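Long-range contacts in inorganic pyrophosphatase (Coxiella burnetii, PDB 3TR4), which probably hydrolyses inorganic pyrophosphate to two phosphate ions with the help of magnesium: residues F17-E22 and V73-P78; R88-G93 and L108-V113. All blocks are in the same frame, centred on the assembly; numbering follows the deposited sequence.

Overall arrangement
From the N terminus, strand 16-23 comes first, and interaction 1 brings it to face strand 72-75. This closes a loop of 50 residues that holds the manganese ligands Asp-67 and Asp-72. The chain then runs through 79-85 into strand 86-99. Interaction 2 pairs that strand with 106-111 and closes a hairpin. Between its segments lie 14 residues, mostly the far ends of the two strands, and the turn carries the third manganese ligand, Asp-104. The two contacts are in series; neither encloses nor crosses the other. Interactions 1 and 2 touch: Phe-17 O probably accepts from Val-89 N, and Leu-74 O from Ala-109 N. With strand 56-59 the four strands pair in a closed ring, and strand 152-159 joins 86-99.

Interaction 1. Residues F17-E22 and V73-P78; sequences FNVIIE and VLVLTP
The backbone O of Val-75, a residue that packs against Val-19 and Ile-21, accepts a hydrogen bond from Asn-56 ND2. The same amide nitrogen also bonds Thr-77 OG1, two residues on. Across the contact itself there is no hydrogen bond; methyl groups and one ring do the touching. Val-19 and Val-73 point at each other, with Val-19 CG2 3.9 Å from Val-73 CG1. The CG2 branch of Val-73 also lies close to Val-19 CG2. Val-73 CG2 meets the edge of the Phe-17 ring, near its plane, 4.0 Å from Phe-17 CE2. With chi1 at 62° the ring leans toward the later residues of its strand, which brings CE2 to Val-73. The second branch of Val-19 is used too: Val-19 CG1 is 4.2 Å from Val-75 CG2. Ile-21 CD1 is 4.3 Å from the same Val-75 CG2. Val-60 packs on both Phe-17 and Val-73, and Phe-167 meets the Phe-17 ring obliquely. The short strand axes are 8.8 Å apart and nearly perpendicular, at 82°. Such apolar packing between strands facing across the interior fits the core of the OB-like five-stranded beta-barrel of family I pyrophosphatases.

Interaction 2. Residues R88-G93 and L108-V113; sequences RVRALG and LAVPVV
Arg-90 and Val-110 form an antiparallel hydrogen-bonded pair. Arg-90 N lies 2.8 Å from Val-110 O, nearly in line with its C=O bond (172°). The return bond, Val-110 N to Arg-90 O, is 3.0 Å. Val-112 N extends the pairing by donating to Arg-88 O. At the other end is a classic beta bulge, where two residues, Leu-92 and Gly-93, stand opposite the single Leu-108. Leu-108 O takes a short bond from Leu-92 N (2.8 Å) and a weak one from Gly-93 N (3.5 Å). Leu-108 N donates in turn to Gly-93 O.

Arg-90 carries the polar side-chain contacts across the segments. A chi1 of 52° and an extended chain out to NE lay its guanidinium alongside Val-110. Val-110 CG2 lies over the centre of one guanidinium face, 3.4 Å from Arg-90 CZ. Arg-90 NE makes a weak bond to Pro-111 O (3.3 Å). A water in the guanidinium plane, 3.0 Å from Arg-90 NH2, donates to the same Pro-111 O. Arg-90 NH1 bonds Ile-122 O, so the group is held from several directions. The Arg-88 guanidinium carries Val-112 CG2 over one face and forms a salt bridge with Asp-16.

Apolar contacts lie on both faces of the sheet. Leu-92 CD1 meets Val-110 CG1 at 3.8 Å, their side chains crossing at about a right angle. On the face of Ala-109, Val-89 CG2 packs against Ala-109 CB.

Strands 16-23 and 152-159 both pair with 86-99, and strand 72-75 runs parallel beside 106-111. Val-89 packs on Val-19 and Val-75, and Ala-109 on Val-73. Lys-160, at the start of helix 160-175, bonds Ala-91 O.

Interaction 1. Residues F17-E22 and V73-P78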
loop_
_atom_site.group_PDB
_atom_site.type_symbol
_atom_site.label_atom_id
_atom_site.label_comp_id
_atom_site.label_asym_id
_atom_site.label_seq_id
_atom_site.Cartn_x
_atom_site.Cartn_y
_atom_site.Cartn_z
ATOM N N PHE B 17 -14.334 -27.261 3.569
ATOM C CA PHE B 17 -14.286 -27.336 2.118
ATOM C C PHE B 17 -13.271 -26.364 1.526
ATOM O O PHE B 17 -12.769 -25.475 2.213
ATOM C CB PHE B 17 -15.683 -27.168 1.500
ATOM C CG PHE B 17 -16.341 -25.840 1.785
ATOM C CD1 PHE B 17 -17.076 -25.645 2.946
ATOM C CD2 PHE B 17 -16.263 -24.802 0.869
ATOM C CE1 PHE B 17 -17.699 -24.434 3.197
ATOM C CE2 PHE B 17 -16.886 -23.588 1.111
ATOM C CZ PHE B 17 -17.604 -23.403 2.276
ATOM N N ASN B 18 -12.958 -26.556 0.249
ATOM C CA ASN B 18 -11.941 -25.753 -0.417
ATOM C C ASN B 18 -12.504 -24.510 -1.087
ATOM O O ASN B 18 -13.593 -24.533 -1.659
ATOM C CB ASN B 18 -11.187 -26.599 -1.442
ATOM C CG ASN B 18 -10.348 -27.684 -0.793
ATOM O OD1 ASN B 18 -9.877 -27.525 0.334
ATOM N ND2 ASN B 18 -10.152 -28.789 -1.503
ATOM N N VAL B 19 -11.749 -23.423 -1.016
ATOM C CA VAL B 19 -12.114 -22.204 -1.718
ATOM C C VAL B 19 -10.884 -21.631 -2.399
ATOM O O VAL B 19 -9.815 -21.529 -1.792
ATOM C CB VAL B 19 -12.711 -21.153 -0.763
ATOM C CG1 VAL B 19 -12.830 -19.809 -1.459
ATOM C CG2 VAL B 19 -14.075 -21.617 -0.256
ATOM N N ILE B 20 -11.029 -21.285 -3.670
ATOM C CA ILE B 20 -9.985 -20.564 -4.376
ATOM C C ILE B 20 -10.358 -19.088 -4.390
ATOM O O ILE B 20 -11.408 -18.705 -4.905
ATOM C CB ILE B 20 -9.796 -21.085 -5.810
ATOM C CG1 ILE B 20 -9.263 -22.522 -5.780
ATOM C CG2 ILE B 20 -8.843 -20.179 -6.576
ATOM C CD1 ILE B 20 -9.182 -23.189 -7.143
ATOM N N ILE B 21 -9.503 -18.266 -3.798
ATOM C CA ILE B 21 -9.792 -16.846 -3.666
ATOM C C ILE B 21 -9.550 -16.125 -4.989
ATOM O O ILE B 21 -8.542 -16.354 -5.653
ATOM C CB ILE B 21 -8.947 -16.206 -2.551
ATOM C CG1 ILE B 21 -9.321 -16.812 -1.194
ATOM C CG2 ILE B 21 -9.148 -14.698 -2.528
ATOM C CD1 ILE B 21 -10.758 -16.553 -0.778
ATOM N N GLU B 22 -10.489 -15.264 -5.366
ATOM C CA GLU B 22 -10.390 -14.525 -6.618
ATOM C C GLU B 22 -10.248 -13.027 -6.362
ATOM O O GLU B 22 -9.588 -12.322 -7.121
ATOM C CB GLU B 22 -11.604 -14.820 -7.509
ATOM C CG GLU B 22 -11.619 -16.240 -8.077
ATOM C CD GLU B 22 -12.904 -16.574 -8.820
ATOM O OE1 GLU B 22 -13.991 -16.189 -8.337
ATOM O OE2 GLU B 22 -12.826 -17.220 -9.886
ATOM N N VAL B 73 -18.395 -18.098 -2.808
ATOM C CA VAL B 73 -18.184 -18.068 -1.369
ATOM C C VAL B 73 -17.624 -16.725 -0.920
ATOM O O VAL B 73 -16.726 -16.170 -1.555
ATOM C CB VAL B 73 -17.229 -19.184 -0.925
ATOM C CG1 VAL B 73 -17.031 -19.149 0.582
ATOM C CG2 VAL B 73 -17.763 -20.536 -1.368
ATOM N N LEU B 74 -18.175 -16.201 0.170
ATOM C CA LEU B 74 -17.605 -15.045 0.845
ATOM C C LEU B 74 -16.823 -15.554 2.049
ATOM O O LEU B 74 -17.363 -16.289 2.880
ATOM C CB LEU B 74 -18.714 -14.112 1.317
ATOM C CG LEU B 74 -19.662 -13.624 0.221
ATOM C CD1 LEU B 74 -20.907 -12.980 0.820
ATOM C CD2 LEU B 74 -18.936 -12.660 -0.697
ATOM N N VAL B 75 -15.556 -15.175 2.150
ATOM C CA VAL B 75 -14.747 -15.629 3.279
ATOM C C VAL B 75 -14.259 -14.461 4.127
ATOM O O VAL B 75 -13.556 -13.579 3.640
ATOM C CB VAL B 75 -13.534 -16.459 2.823
ATOM C CG1 VAL B 75 -12.833 -17.063 4.033
ATOM C CG2 VAL B 75 -13.977 -17.553 1.857
ATOM N N LEU B 76 -14.651 -14.457 5.398
ATOM C CA LEU B 76 -14.176 -13.455 6.338
ATOM C C LEU B 76 -12.871 -13.924 6.960
ATOM O O LEU B 76 -12.769 -15.054 7.430
ATOM C CB LEU B 76 -15.210 -13.218 7.434
ATOM C CG LEU B 76 -16.601 -12.778 6.978
ATOM C CD1 LEU B 76 -17.545 -12.704 8.167
ATOM C CD2 LEU B 76 -16.523 -11.441 6.269
ATOM N N THR B 77 -11.876 -13.048 6.963
ATOM C CA THR B 77 -10.571 -13.377 7.515
ATOM C C THR B 77 -10.013 -12.166 8.247
ATOM O O THR B 77 -10.472 -11.042 8.029
ATOM C CB THR B 77 -9.577 -13.767 6.408
ATOM O OG1 THR B 77 -9.448 -12.685 5.479
ATOM C CG2 THR B 77 -10.057 -15.003 5.663
ATOM N N PRO B 78 -9.021 -12.391 9.121
ATOM C CA PRO B 78 -8.345 -11.315 9.852
ATOM C C PRO B 78 -7.666 -10.326 8.904
ATOM O O PRO B 78 -7.693 -9.126 9.159
ATOM C CB PRO B 78 -7.295 -12.062 10.678
ATOM C CG PRO B 78 -7.850 -13.441 10.836
ATOM C CD PRO B 78 -8.566 -13.725 9.553
#

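Interaction 2. Residues R88-G93 and L108-V113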
loop_
_atom_site.group_PDB
_atom_site.type_symbol
_atom_site.label_atom_id
_atom_site.label_comp_id
_atom_site.label_asym_id
_atom_site.label_seq_id
_atom_site.Cartn_x
_atom_site.Cartn_y
_atom_site.Cartn_z
ATOM N N ARG B 88 -8.884 -23.618 3.220
ATOM C CA ARG B 88 -9.903 -24.494 3.769
ATOM C C ARG B 88 -10.795 -23.705 4.717
ATOM O O ARG B 88 -10.309 -23.065 5.651
ATOM C CB ARG B 88 -9.248 -25.672 4.493
ATOM C CG ARG B 88 -8.455 -26.583 3.561
ATOM C CD ARG B 88 -7.684 -27.655 4.319
ATOM N NE ARG B 88 -8.543 -28.413 5.221
ATOM C CZ ARG B 88 -8.303 -28.572 6.519
ATOM N NH1 ARG B 88 -7.222 -28.032 7.065
ATOM N NH2 ARG B 88 -9.139 -29.274 7.270
ATOM N N VAL B 89 -12.100 -23.752 4.470
ATOM C CA VAL B 89 -13.049 -22.934 5.215
ATOM C C VAL B 89 -14.224 -23.747 5.745
ATOM O O VAL B 89 -14.408 -24.911 5.389
ATOM C CB VAL B 89 -13.592 -21.772 4.338
ATOM C CG1 VAL B 89 -12.450 -20.924 3.811
ATOM C CG2 VAL B 89 -14.423 -22.315 3.189
ATOM N N ARG B 90 -15.009 -23.121 6.614
ATOM C CA ARG B 90 -16.213 -23.731 7.156
ATOM C C ARG B 90 -17.348 -22.718 7.057
ATOM O O ARG B 90 -17.145 -21.531 7.309
ATOM C CB ARG B 90 -15.990 -24.162 8.610
ATOM C CG ARG B 90 -15.438 -23.060 9.501
ATOM C CD ARG B 90 -15.098 -23.573 10.899
ATOM N NE ARG B 90 -14.586 -22.504 11.752
ATOM C CZ ARG B 90 -15.351 -21.698 12.480
ATOM N NH1 ARG B 90 -16.669 -21.841 12.464
ATOM N NH2 ARG B 90 -14.799 -20.748 13.223
ATOM N N ALA B 91 -18.537 -23.181 6.684
ATOM C CA ALA B 91 -19.665 -22.280 6.451
ATOM C C ALA B 91 -20.367 -21.818 7.729
ATOM O O ALA B 91 -20.443 -22.550 8.715
ATOM C CB ALA B 91 -20.670 -22.918 5.499
ATOM N N LEU B 92 -20.879 -20.591 7.692
ATOM C CA LEU B 92 -21.678 -20.044 8.779
ATOM C C LEU B 92 -23.121 -19.893 8.322
ATOM O O LEU B 92 -24.056 -19.974 9.116
ATOM C CB LEU B 92 -21.148 -18.674 9.190
ATOM C CG LEU B 92 -19.739 -18.606 9.771
ATOM C CD1 LEU B 92 -19.381 -17.161 10.070
ATOM C CD2 LEU B 92 -19.638 -19.462 11.029
ATOM N N GLY B 93 -23.295 -19.655 7.029
ATOM C CA GLY B 93 -24.611 -19.406 6.483
ATOM C C GLY B 93 -24.520 -19.083 5.010
ATOM O O GLY B 93 -23.491 -19.318 4.374
ATOM N N LEU B 108 -21.420 -17.882 3.091
ATOM C CA LEU B 108 -20.529 -17.120 3.958
ATOM C C LEU B 108 -19.717 -18.090 4.809
ATOM O O LEU B 108 -20.275 -18.993 5.436
ATOM C CB LEU B 108 -21.327 -16.170 4.857
ATOM C CG LEU B 108 -20.488 -15.240 5.740
ATOM C CD1 LEU B 108 -19.697 -14.264 4.885
ATOM C CD2 LEU B 108 -21.362 -14.494 6.735
ATOM N N ALA B 109 -18.400 -17.907 4.830
ATOM C CA ALA B 109 -17.521 -18.836 5.534
ATOM C C ALA B 109 -16.403 -18.140 6.302
ATOM O O ALA B 109 -16.154 -16.947 6.120
ATOM C CB ALA B 109 -16.938 -19.851 4.555
ATOM N N VAL B 110 -15.740 -18.909 7.166
ATOM C CA VAL B 110 -14.548 -18.473 7.887
ATOM C C VAL B 110 -13.507 -19.583 7.768
ATOM O O VAL B 110 -13.852 -20.714 7.433
ATOM C CB VAL B 110 -14.843 -18.208 9.378
ATOM C CG1 VAL B 110 -15.626 -16.909 9.550
ATOM C CG2 VAL B 110 -15.598 -19.379 9.983
ATOM N N PRO B 111 -12.227 -19.276 8.039
ATOM C CA PRO B 111 -11.226 -20.343 7.918
ATOM C C PRO B 111 -11.500 -21.448 8.933
ATOM O O PRO B 111 -12.126 -21.180 9.962
ATOM C CB PRO B 111 -9.911 -19.631 8.263
ATOM C CG PRO B 111 -10.186 -18.172 8.046
ATOM C CD PRO B 111 -11.622 -17.993 8.437
ATOM N N VAL B 112 -11.058 -22.670 8.648
ATOM C CA VAL B 112 -11.157 -23.739 9.636
ATOM C C VAL B 112 -10.393 -23.317 10.887
ATOM O O VAL B 112 -9.496 -22.477 10.819
ATOM C CB VAL B 112 -10.612 -25.085 9.110
ATOM C CG1 VAL B 112 -11.483 -25.605 7.964
ATOM C CG2 VAL B 112 -9.164 -24.947 8.671
ATOM N N VAL B 113 -10.753 -23.888 12.031
ATOM C CA VAL B 113 -10.145 -23.488 13.301
ATOM C C VAL B 113 -8.620 -23.603 13.284
ATOM O O VAL B 113 -7.917 -22.718 13.771
ATOM C CB VAL B 113 -10.713 -24.298 14.481
ATOM C CG1 VAL B 113 -9.981 -23.946 15.763
ATOM C CG2 VAL B 113 -12.213 -24.043 14.620
HETATM O O HOH W 1 -11.906 -20.407 12.720
#